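Local coordinates for transcriptional regulator, LacI family (Burkholderia phymatum, PDB 2RGY), which probably regulates transcription as a LacI-family DNA-binding protein, through a periplasmic-binding-protein-like domain that is thought to sense a small, sugar-like ligand, at residues L13-F18 with G24-Q29; K28-E33 with R39-A44; L118-L123 with F151-R156; V144-G149 with G192-N197. All coordinates share one frame; numbering follows the deposited sequence.

Contact 1 (L13-F18 with G24-Q29); sequences LFVPTF and GTILKQ
Leu27 is the residue of the helix that meets three side chains of 13-18, and both of its branches are used. In the aliphatic part, its CD2 is 3.6 Å from Leu13 CD2, the two side chains crossing at about a right angle, and 3.7 Å from Val15 CG1. One methyl thus packs against both residues. Ile26 adds a looser flank, its CG2 lying 4.4 Å from Leu13 CD1.

The aromatic part is an edge contact: Leu27 CD1 reaches Phe18 CD1 at 3.8 Å and lies in the plane of the ring. Leu27 CG is anti to the carbonyl carbon (chi1 -56°), which carries the branch point toward 13-18 although the bond to CB itself does not point at that segment.

All five side chains are buried, and the contact between them is apolar. Beyond it, Phe18 and Leu27 each pack on the other's counterpart in the second subunit, so this core continues into the dimer interface. Val43 of the adjoining strand also touches both.

Strand 10-14, helix 21-36 and strand 40-44 form a beta-alpha-beta unit, and this packing of strand end against helix is characteristic of the first such unit in the N-terminal subdomain of the periplasmic-binding-protein-like fold.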
# COMPACT_ATOMS: atom_id res chain seq x y z
N LEU A 13 -1.60 -14.95 10.04
CA LEU A 13 -2.13 -14.43 8.79
C LEU A 13 -1.10 -14.41 7.67
O LEU A 13 -0.03 -13.82 7.82
CB LEU A 13 -2.66 -13.00 8.98
CG LEU A 13 -2.94 -12.21 7.69
CD1 LEU A 13 -4.03 -12.90 6.88
CD2 LEU A 13 -3.37 -10.80 8.06
N PHE A 14 -1.40 -15.07 6.56
CA PHE A 14 -0.49 -15.06 5.44
C PHE A 14 -1.06 -14.23 4.29
O PHE A 14 -2.21 -14.40 3.90
CB PHE A 14 -0.21 -16.46 4.90
CG PHE A 14 0.60 -16.45 3.63
CD1 PHE A 14 1.99 -16.33 3.68
CD2 PHE A 14 -0.03 -16.49 2.38
CE1 PHE A 14 2.74 -16.25 2.50
CE2 PHE A 14 0.71 -16.42 1.19
CZ PHE A 14 2.11 -16.30 1.25
N VAL A 15 -0.23 -13.33 3.76
CA VAL A 15 -0.60 -12.51 2.62
C VAL A 15 0.62 -12.60 1.71
O VAL A 15 1.77 -12.59 2.18
CB VAL A 15 -0.86 -11.04 3.02
CG1 VAL A 15 -2.11 -10.95 3.88
CG2 VAL A 15 0.34 -10.47 3.75
N PRO A 16 0.40 -12.69 0.40
CA PRO A 16 1.52 -12.79 -0.55
C PRO A 16 2.43 -11.57 -0.60
O PRO A 16 3.53 -11.64 -1.16
CB PRO A 16 0.83 -13.07 -1.87
CG PRO A 16 -0.50 -12.39 -1.71
CD PRO A 16 -0.89 -12.75 -0.31
N THR A 17 1.98 -10.45 -0.02
CA THR A 17 2.77 -9.21 -0.02
C THR A 17 2.08 -8.15 0.84
O THR A 17 0.86 -8.20 1.02
CB THR A 17 2.95 -8.67 -1.46
OG1 THR A 17 3.83 -7.54 -1.46
CG2 THR A 17 1.60 -8.26 -2.05
N PHE A 18 2.85 -7.22 1.40
CA PHE A 18 2.29 -6.16 2.23
C PHE A 18 1.87 -4.96 1.39
O PHE A 18 1.27 -4.02 1.91
CB PHE A 18 3.33 -5.67 3.25
CG PHE A 18 3.65 -6.67 4.32
CD1 PHE A 18 2.73 -6.93 5.34
CD2 PHE A 18 4.88 -7.33 4.32
CE1 PHE A 18 3.04 -7.85 6.36
CE2 PHE A 18 5.20 -8.25 5.33
CZ PHE A 18 4.28 -8.51 6.36
N GLY A 24 -3.61 -4.41 2.26
CA GLY A 24 -3.64 -3.58 3.45
C GLY A 24 -5.00 -3.70 4.12
O GLY A 24 -5.10 -3.70 5.35
N THR A 25 -6.05 -3.80 3.31
CA THR A 25 -7.41 -3.93 3.82
C THR A 25 -7.57 -5.22 4.62
O THR A 25 -8.19 -5.25 5.68
CB THR A 25 -8.43 -3.95 2.66
OG1 THR A 25 -8.29 -2.74 1.91
CG2 THR A 25 -9.85 -4.06 3.20
N ILE A 26 -7.00 -6.30 4.09
CA ILE A 26 -7.07 -7.60 4.73
C ILE A 26 -6.32 -7.56 6.05
O ILE A 26 -6.80 -8.08 7.06
CB ILE A 26 -6.47 -8.67 3.81
CG1 ILE A 26 -7.31 -8.76 2.54
CG2 ILE A 26 -6.43 -10.02 4.51
CD1 ILE A 26 -6.69 -9.63 1.47
N LEU A 27 -5.15 -6.92 6.05
CA LEU A 27 -4.34 -6.81 7.27
C LEU A 27 -5.09 -5.98 8.30
O LEU A 27 -5.16 -6.35 9.48
CB LEU A 27 -3.00 -6.14 6.97
CG LEU A 27 -2.11 -6.75 5.88
CD1 LEU A 27 -0.91 -5.87 5.67
CD2 LEU A 27 -1.69 -8.16 6.29
N LYS A 28 -5.63 -4.85 7.87
CA LYS A 28 -6.35 -3.97 8.79
C LYS A 28 -7.54 -4.66 9.45
O LYS A 28 -7.65 -4.63 10.67
CB LYS A 28 -6.81 -2.70 8.06
CG LYS A 28 -7.59 -1.71 8.93
CD LYS A 28 -8.03 -0.50 8.09
CE LYS A 28 -9.00 0.42 8.85
NZ LYS A 28 -9.54 1.52 7.97
N GLN A 29 -8.41 -5.26 8.65
CA GLN A 29 -9.58 -5.95 9.19
C GLN A 29 -9.23 -7.11 10.10
O GLN A 29 -9.92 -7.35 11.09
CB GLN A 29 -10.48 -6.48 8.07
CG GLN A 29 -11.31 -5.43 7.38
CD GLN A 29 -12.09 -4.57 8.35
OE1 GLN A 29 -12.79 -5.07 9.22
NE2 GLN A 29 -11.96 -3.26 8.20

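Contact 2 (K28-E33 with R39-A44); sequences KQTDLE and RHVVVA
Thr30 and Val41 meet methyl to methyl: Thr30 CG2 stands 4.0 Å from Val41 CG2, with the two side chains at about a right angle. Both carbons are anti to their own backbone N, an arrangement that turns the Thr30 methyl to the strand while OG1 stays beside the helix backbone. That hydroxyl is hydrogen-bonded to Ile26 O, one turn earlier, so the polar branch is satisfied within the helix and the apolar branch does the packing. Leu13 of the neighbouring strand touches both residues and extends the apolar patch.

The second kind of contact is mixed. Val41 CG1 approaches the Asp31 carboxylate, 4.2 Å from OD1, at van der Waals range.

A water can link the polar groups of the two segments. Water 1 lies 2.6 Å from Asp31 OD1 and 3.2 Å from Arg39 O, and the geometry suits donation to either acceptor. More acceptors lie within its reach than it has protons, however, so the two donations need not both be made at once.

Asp31 OD2 forms a salt bridge with Arg35 and a weak hydrogen bond with Thr45 N of the second subunit. Val41, Val42 and Val43 pair antiparallel with a strand of that subunit, carrying the sheet across the interface.

The chemistry therefore divides by branch: methyl groups close the helix on the strand, whereas the buried carboxylate lies between water and arginine, and the nearby Arg35 would probably stabilise its negative charge at the dimer interface.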
# COMPACT_ATOMS: atom_id res chain seq x y z
N LYS A 28 -5.63 -4.85 7.87
CA LYS A 28 -6.35 -3.97 8.79
C LYS A 28 -7.54 -4.66 9.45
O LYS A 28 -7.65 -4.63 10.67
CB LYS A 28 -6.81 -2.70 8.06
CG LYS A 28 -7.59 -1.71 8.93
CD LYS A 28 -8.03 -0.50 8.09
CE LYS A 28 -9.00 0.42 8.85
NZ LYS A 28 -9.54 1.52 7.97
N GLN A 29 -8.41 -5.26 8.65
CA GLN A 29 -9.58 -5.95 9.19
C GLN A 29 -9.23 -7.11 10.10
O GLN A 29 -9.92 -7.35 11.09
CB GLN A 29 -10.48 -6.48 8.07
CG GLN A 29 -11.31 -5.43 7.38
CD GLN A 29 -12.09 -4.57 8.35
OE1 GLN A 29 -12.79 -5.07 9.22
NE2 GLN A 29 -11.96 -3.26 8.20
N THR A 30 -8.18 -7.85 9.77
CA THR A 30 -7.78 -8.98 10.61
C THR A 30 -7.32 -8.43 11.96
O THR A 30 -7.75 -8.89 13.01
CB THR A 30 -6.64 -9.80 9.96
OG1 THR A 30 -7.03 -10.22 8.65
CG2 THR A 30 -6.32 -11.03 10.80
N ASP A 31 -6.45 -7.42 11.93
CA ASP A 31 -5.93 -6.79 13.15
C ASP A 31 -7.09 -6.27 14.00
O ASP A 31 -7.12 -6.46 15.21
CB ASP A 31 -4.98 -5.64 12.78
CG ASP A 31 -4.51 -4.84 13.99
OD1 ASP A 31 -4.14 -5.45 15.02
OD2 ASP A 31 -4.48 -3.59 13.92
N LEU A 32 -8.05 -5.64 13.33
CA LEU A 32 -9.23 -5.05 13.95
C LEU A 32 -10.10 -6.06 14.71
O LEU A 32 -10.41 -5.86 15.89
CB LEU A 32 -10.06 -4.36 12.86
CG LEU A 32 -10.72 -3.01 13.13
CD1 LEU A 32 -9.74 -2.11 13.86
CD2 LEU A 32 -11.15 -2.38 11.80
N GLU A 33 -10.49 -7.13 14.04
CA GLU A 33 -11.33 -8.13 14.68
C GLU A 33 -10.63 -8.82 15.84
O GLU A 33 -11.26 -9.20 16.83
CB GLU A 33 -11.81 -9.16 13.66
CG GLU A 33 -12.77 -8.60 12.61
CD GLU A 33 -13.97 -7.85 13.22
OE1 GLU A 33 -14.59 -8.36 14.18
OE2 GLU A 33 -14.32 -6.76 12.71
N ARG A 39 -6.84 -9.85 21.35
CA ARG A 39 -5.83 -10.80 20.91
C ARG A 39 -4.99 -10.24 19.77
O ARG A 39 -5.33 -9.21 19.20
CB ARG A 39 -6.50 -12.12 20.54
CG ARG A 39 -7.08 -12.84 21.77
CD ARG A 39 -7.81 -14.12 21.42
NE ARG A 39 -8.23 -14.88 22.60
CZ ARG A 39 -9.36 -14.68 23.28
NH1 ARG A 39 -10.21 -13.73 22.92
NH2 ARG A 39 -9.66 -15.47 24.30
N HIS A 40 -3.90 -10.92 19.43
CA HIS A 40 -2.98 -10.44 18.42
C HIS A 40 -2.89 -11.22 17.10
O HIS A 40 -3.38 -12.34 16.97
CB HIS A 40 -1.58 -10.36 19.01
CG HIS A 40 -1.50 -9.58 20.29
ND1 HIS A 40 -2.00 -10.05 21.48
CD2 HIS A 40 -0.94 -8.38 20.56
CE1 HIS A 40 -1.75 -9.18 22.44
NE2 HIS A 40 -1.10 -8.16 21.91
N VAL A 41 -2.23 -10.60 16.13
CA VAL A 41 -2.05 -11.22 14.83
C VAL A 41 -0.57 -11.25 14.46
O VAL A 41 0.15 -10.26 14.62
CB VAL A 41 -2.81 -10.44 13.75
CG1 VAL A 41 -2.31 -9.02 13.71
CG2 VAL A 41 -2.63 -11.11 12.40
N VAL A 42 -0.12 -12.41 14.01
CA VAL A 42 1.24 -12.57 13.56
C VAL A 42 1.10 -12.64 12.05
O VAL A 42 0.31 -13.43 11.53
CB VAL A 42 1.86 -13.89 14.06
CG1 VAL A 42 3.09 -14.24 13.23
CG2 VAL A 42 2.25 -13.74 15.52
N VAL A 43 1.84 -11.79 11.34
CA VAL A 43 1.76 -11.79 9.89
C VAL A 43 2.99 -12.42 9.26
O VAL A 43 4.10 -12.34 9.80
CB VAL A 43 1.62 -10.35 9.32
CG1 VAL A 43 1.43 -10.40 7.80
CG2 VAL A 43 0.44 -9.66 9.97
N ALA A 44 2.78 -13.05 8.11
CA ALA A 44 3.86 -13.68 7.38
C ALA A 44 3.59 -13.51 5.89
O ALA A 44 2.44 -13.56 5.45
CB ALA A 44 3.92 -15.15 7.74
O HOH W 1 -4.66 -6.87 17.19

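Contact 3 (L118-L123 with F151-R156); sequences LAAATL and FDELAR
The carboxylate of Glu153 is the flat group that reaches across to Ala121, and its two oxygens serve different partners. OE2 comes to 4.0 Å from Ala121 CB, a van der Waals approach. OE1 is turned back to its own segment, where it forms a salt bridge with Arg156 NH1 at 2.9 Å; the N-H...O angle of 125° makes the accompanying hydrogen bond weak.

Nearer the backbone the contact is aliphatic. Ala120 CB fits between two residues of the other helix, 3.7 Å from Glu153 CG and 3.6 Å from Leu154 CD2. With CG anti to the backbone N (chi1 -177°), Glu153 lays CB and CG against Ala120 CB; the bend at chi2 (66°) then turns the carboxylate to Ala121.

The axes of the short segments 118-123 and 151-155 approach to 8.3 Å, at 41° between their directions, a closeness consistent with alanines at 120 and 121. Leu154 also packs on Ile124 and on Leu131 of strand 131-135, which ties the helix pair to the sheet beneath.

The joint thus rests on apolar contact between the Ala120 methyl and carbons of Glu153 and Leu154, with Ala121 beside the carboxylate. The glutamate charge is probably offset, at least in part, by Arg156 of the same segment and contributes no salt bridge between these two segments.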
# COMPACT_ATOMS: atom_id res chain seq x y z
N LEU A 118 -19.67 -7.38 -14.92
CA LEU A 118 -19.90 -5.94 -14.76
C LEU A 118 -18.84 -5.09 -15.48
O LEU A 118 -19.15 -4.03 -16.01
CB LEU A 118 -19.94 -5.57 -13.27
CG LEU A 118 -21.12 -6.07 -12.45
CD1 LEU A 118 -20.95 -5.69 -10.99
CD2 LEU A 118 -22.41 -5.48 -12.98
N ALA A 119 -17.61 -5.57 -15.49
CA ALA A 119 -16.53 -4.85 -16.15
C ALA A 119 -16.82 -4.79 -17.65
O ALA A 119 -16.71 -3.74 -18.27
CB ALA A 119 -15.21 -5.55 -15.91
N ALA A 120 -17.20 -5.93 -18.21
CA ALA A 120 -17.51 -5.99 -19.63
C ALA A 120 -18.72 -5.12 -19.95
O ALA A 120 -18.70 -4.37 -20.92
CB ALA A 120 -17.76 -7.43 -20.05
N ALA A 121 -19.78 -5.24 -19.15
CA ALA A 121 -21.00 -4.48 -19.38
C ALA A 121 -20.77 -2.98 -19.32
O ALA A 121 -21.39 -2.22 -20.07
CB ALA A 121 -22.07 -4.88 -18.38
N THR A 122 -19.89 -2.54 -18.42
CA THR A 122 -19.60 -1.13 -18.31
C THR A 122 -19.03 -0.66 -19.65
O THR A 122 -19.51 0.31 -20.24
CB THR A 122 -18.56 -0.84 -17.19
OG1 THR A 122 -19.01 -1.38 -15.95
CG2 THR A 122 -18.37 0.66 -17.03
N LEU A 123 -18.01 -1.36 -20.13
CA LEU A 123 -17.38 -1.01 -21.40
C LEU A 123 -18.35 -1.10 -22.58
O LEU A 123 -18.46 -0.17 -23.38
CB LEU A 123 -16.17 -1.91 -21.65
CG LEU A 123 -15.02 -1.72 -20.66
CD1 LEU A 123 -13.91 -2.74 -20.94
CD2 LEU A 123 -14.48 -0.30 -20.77
N PHE A 151 -15.86 -12.60 -20.40
CA PHE A 151 -16.12 -13.15 -21.72
C PHE A 151 -17.51 -13.70 -21.95
O PHE A 151 -17.93 -13.82 -23.10
CB PHE A 151 -15.05 -14.17 -22.06
CG PHE A 151 -13.71 -13.56 -22.33
CD1 PHE A 151 -13.53 -12.73 -23.43
CD2 PHE A 151 -12.64 -13.77 -21.46
CE1 PHE A 151 -12.29 -12.10 -23.68
CE2 PHE A 151 -11.39 -13.16 -21.68
CZ PHE A 151 -11.22 -12.32 -22.80
N ASP A 152 -18.23 -14.05 -20.88
CA ASP A 152 -19.59 -14.54 -21.03
C ASP A 152 -20.40 -13.34 -21.54
O ASP A 152 -21.15 -13.45 -22.50
CB ASP A 152 -20.20 -15.00 -19.70
CG ASP A 152 -19.66 -16.33 -19.23
OD1 ASP A 152 -19.12 -17.10 -20.05
OD2 ASP A 152 -19.78 -16.62 -18.01
N GLU A 153 -20.22 -12.20 -20.88
CA GLU A 153 -20.92 -10.97 -21.24
C GLU A 153 -20.59 -10.56 -22.68
O GLU A 153 -21.46 -10.11 -23.42
CB GLU A 153 -20.55 -9.86 -20.27
CG GLU A 153 -21.26 -8.53 -20.50
CD GLU A 153 -22.76 -8.61 -20.23
OE1 GLU A 153 -23.20 -9.49 -19.45
OE2 GLU A 153 -23.50 -7.78 -20.80
N LEU A 154 -19.32 -10.71 -23.06
CA LEU A 154 -18.90 -10.37 -24.42
C LEU A 154 -19.60 -11.28 -25.42
O LEU A 154 -20.03 -10.82 -26.48
CB LEU A 154 -17.38 -10.52 -24.60
CG LEU A 154 -16.38 -9.68 -23.78
CD1 LEU A 154 -15.12 -9.47 -24.61
CD2 LEU A 154 -16.98 -8.34 -23.40
N ALA A 155 -19.70 -12.56 -25.09
CA ALA A 155 -20.34 -13.54 -25.97
C ALA A 155 -21.80 -13.19 -26.21
O ALA A 155 -22.30 -13.38 -27.31
CB ALA A 155 -20.23 -14.93 -25.37
N ARG A 156 -22.47 -12.68 -25.18
CA ARG A 156 -23.87 -12.28 -25.30
C ARG A 156 -24.03 -11.12 -26.27
O ARG A 156 -25.14 -10.83 -26.74
CB ARG A 156 -24.45 -11.84 -23.94
CG ARG A 156 -24.67 -12.97 -22.96
CD ARG A 156 -25.14 -12.44 -21.60
NE ARG A 156 -25.04 -13.49 -20.59
CZ ARG A 156 -24.20 -13.46 -19.56
NH1 ARG A 156 -23.38 -12.43 -19.38
NH2 ARG A 156 -24.15 -14.50 -18.73

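Contact 4 (V144-G149 with G192-N197); sequences VERLDG and GLFCAN
Arg146 crosses from the helix to the end of strand 192-195 and donates from NH1 to Ala196 O at 2.7 Å. Its conformation explains the reach. CG is anti to the backbone N, and the chain runs extended through chi2 before it bends at chi3 (-44°), which swings the guanidinium to the loop following the strand. Ala196 O lies almost exactly in the guanidinium plane, so the bond uses the NH1 hydrogen on the side of CD, within that plane. The bond is short but appreciably bent, with an N-H...O angle of 140°.

The aliphatic part of the same side chain is used as well: Arg146 CG lies at the ring edge of Phe194, 4.1 Å from CZ. The side chains cross at about a right angle, and the guanidinium plane is turned 48° from the ring, so the two planes do not stack. Phe194 has its own CG anti to the backbone N, which sends the ring from the strand toward helix 141-155.

The strand lies inside the parallel part of the six-stranded sheet, and the turn after its C-terminal end leads directly into helix 198-210. This is the alpha/beta architecture of the C-terminal subdomain in periplasmic-binding-protein-like folds. Asn197 occupies the N-cap of that helix, its OD1 accepting from Met200 N, immediately after the carbonyl that Arg146 grips.

On its other amino group, NH2, Arg146 carries a salt bridge to Asp142, which gives the guanidinium a second hold. Phe194 is stacked with Phe150 and also touches Tyr224.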
# COMPACT_ATOMS: atom_id res chain seq x y z
N VAL A 144 -9.32 -16.47 -13.29
CA VAL A 144 -10.02 -17.25 -14.30
C VAL A 144 -11.53 -17.00 -14.31
O VAL A 144 -12.14 -16.91 -15.38
CB VAL A 144 -9.76 -18.75 -14.11
CG1 VAL A 144 -10.54 -19.55 -15.15
CG2 VAL A 144 -8.27 -19.02 -14.25
N GLU A 145 -12.14 -16.89 -13.13
CA GLU A 145 -13.58 -16.68 -13.04
C GLU A 145 -13.92 -15.24 -13.39
O GLU A 145 -15.00 -14.94 -13.88
CB GLU A 145 -14.08 -17.03 -11.65
CG GLU A 145 -14.41 -18.51 -11.52
CD GLU A 145 -14.21 -19.04 -10.13
OE1 GLU A 145 -14.70 -18.39 -9.17
OE2 GLU A 145 -13.58 -20.12 -9.98
N ARG A 146 -12.97 -14.36 -13.12
CA ARG A 146 -13.11 -12.95 -13.42
C ARG A 146 -13.18 -12.82 -14.95
O ARG A 146 -14.05 -12.13 -15.49
CB ARG A 146 -11.87 -12.24 -12.87
CG ARG A 146 -11.90 -10.75 -12.87
CD ARG A 146 -10.71 -10.26 -12.05
NE ARG A 146 -10.57 -11.04 -10.81
CZ ARG A 146 -9.71 -10.77 -9.83
NH1 ARG A 146 -8.90 -9.72 -9.91
NH2 ARG A 146 -9.67 -11.55 -8.76
N LEU A 147 -12.26 -13.49 -15.63
CA LEU A 147 -12.22 -13.46 -17.09
C LEU A 147 -13.42 -14.21 -17.67
O LEU A 147 -14.00 -13.78 -18.67
CB LEU A 147 -10.94 -14.12 -17.61
CG LEU A 147 -9.59 -13.47 -17.30
CD1 LEU A 147 -8.49 -14.30 -17.96
CD2 LEU A 147 -9.56 -12.03 -17.81
N ASP A 148 -13.78 -15.33 -17.07
CA ASP A 148 -14.91 -16.10 -17.55
C ASP A 148 -16.16 -15.22 -17.62
O ASP A 148 -16.84 -15.18 -18.64
CB ASP A 148 -15.16 -17.30 -16.64
CG ASP A 148 -14.23 -18.46 -16.94
OD1 ASP A 148 -13.22 -18.27 -17.67
OD2 ASP A 148 -14.50 -19.57 -16.43
N GLY A 149 -16.44 -14.52 -16.52
CA GLY A 149 -17.59 -13.63 -16.48
C GLY A 149 -17.47 -12.52 -17.51
O GLY A 149 -18.46 -12.13 -18.14
N GLY A 192 -11.27 0.09 -25.54
CA GLY A 192 -11.60 -0.16 -24.15
C GLY A 192 -10.71 -1.23 -23.57
O GLY A 192 -10.51 -2.28 -24.19
N LEU A 193 -10.18 -0.98 -22.38
CA LEU A 193 -9.26 -1.90 -21.71
C LEU A 193 -9.71 -2.33 -20.32
O LEU A 193 -10.10 -1.50 -19.50
CB LEU A 193 -7.87 -1.26 -21.60
CG LEU A 193 -6.83 -1.98 -20.73
CD1 LEU A 193 -6.46 -3.30 -21.37
CD2 LEU A 193 -5.59 -1.11 -20.58
N PHE A 194 -9.65 -3.63 -20.06
CA PHE A 194 -10.01 -4.16 -18.76
C PHE A 194 -8.76 -4.72 -18.09
O PHE A 194 -8.08 -5.59 -18.64
CB PHE A 194 -11.05 -5.27 -18.90
CG PHE A 194 -11.30 -6.02 -17.63
CD1 PHE A 194 -11.43 -5.35 -16.41
CD2 PHE A 194 -11.49 -7.40 -17.66
CE1 PHE A 194 -11.75 -6.04 -15.23
CE2 PHE A 194 -11.81 -8.12 -16.49
CZ PHE A 194 -11.94 -7.44 -15.27
N CYS A 195 -8.46 -4.21 -16.90
CA CYS A 195 -7.30 -4.65 -16.12
C CYS A 195 -7.77 -5.44 -14.91
O CYS A 195 -8.59 -4.97 -14.12
CB CYS A 195 -6.48 -3.44 -15.67
SG CYS A 195 -5.73 -2.58 -17.05
N ALA A 196 -7.23 -6.65 -14.77
CA ALA A 196 -7.59 -7.57 -13.69
C ALA A 196 -7.55 -7.00 -12.27
O ALA A 196 -8.17 -7.55 -11.37
CB ALA A 196 -6.71 -8.82 -13.78
N ASN A 197 -6.80 -5.91 -12.07
CA ASN A 197 -6.75 -5.26 -10.77
C ASN A 197 -6.35 -3.80 -10.95
O ASN A 197 -5.74 -3.44 -11.96
CB ASN A 197 -5.80 -6.01 -9.80
CG ASN A 197 -4.33 -5.69 -10.02
OD1 ASN A 197 -3.92 -5.21 -11.08
ND2 ASN A 197 -3.51 -5.99 -9.01

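How the contacts relate
From the N terminus, contact 1 closes the short turn between strand 10-14 and helix 21-36, and contact 2 closes the next, between that helix and strand 40-44. They share Lys28 and Gln29, and backbone pairing of Leu13 with Val42 and Ala44 joins their strands; both reach the second subunit. After completing the first sheet, the chain passes to the other side of its centre. Contact 3 opens at 118-123, but contact 4 opens at 144-149 before 151-156 closes it, so the two larger loops cross. Both use helix 141-155. Ala119 CB packs 3.6 Å from Phe194 CE1, which brings helix 112-125 onto strand 192-195, where contact 4 already holds helix 141-155. Contacts 1 and 4 remain about 9 Å apart at their nearest atoms.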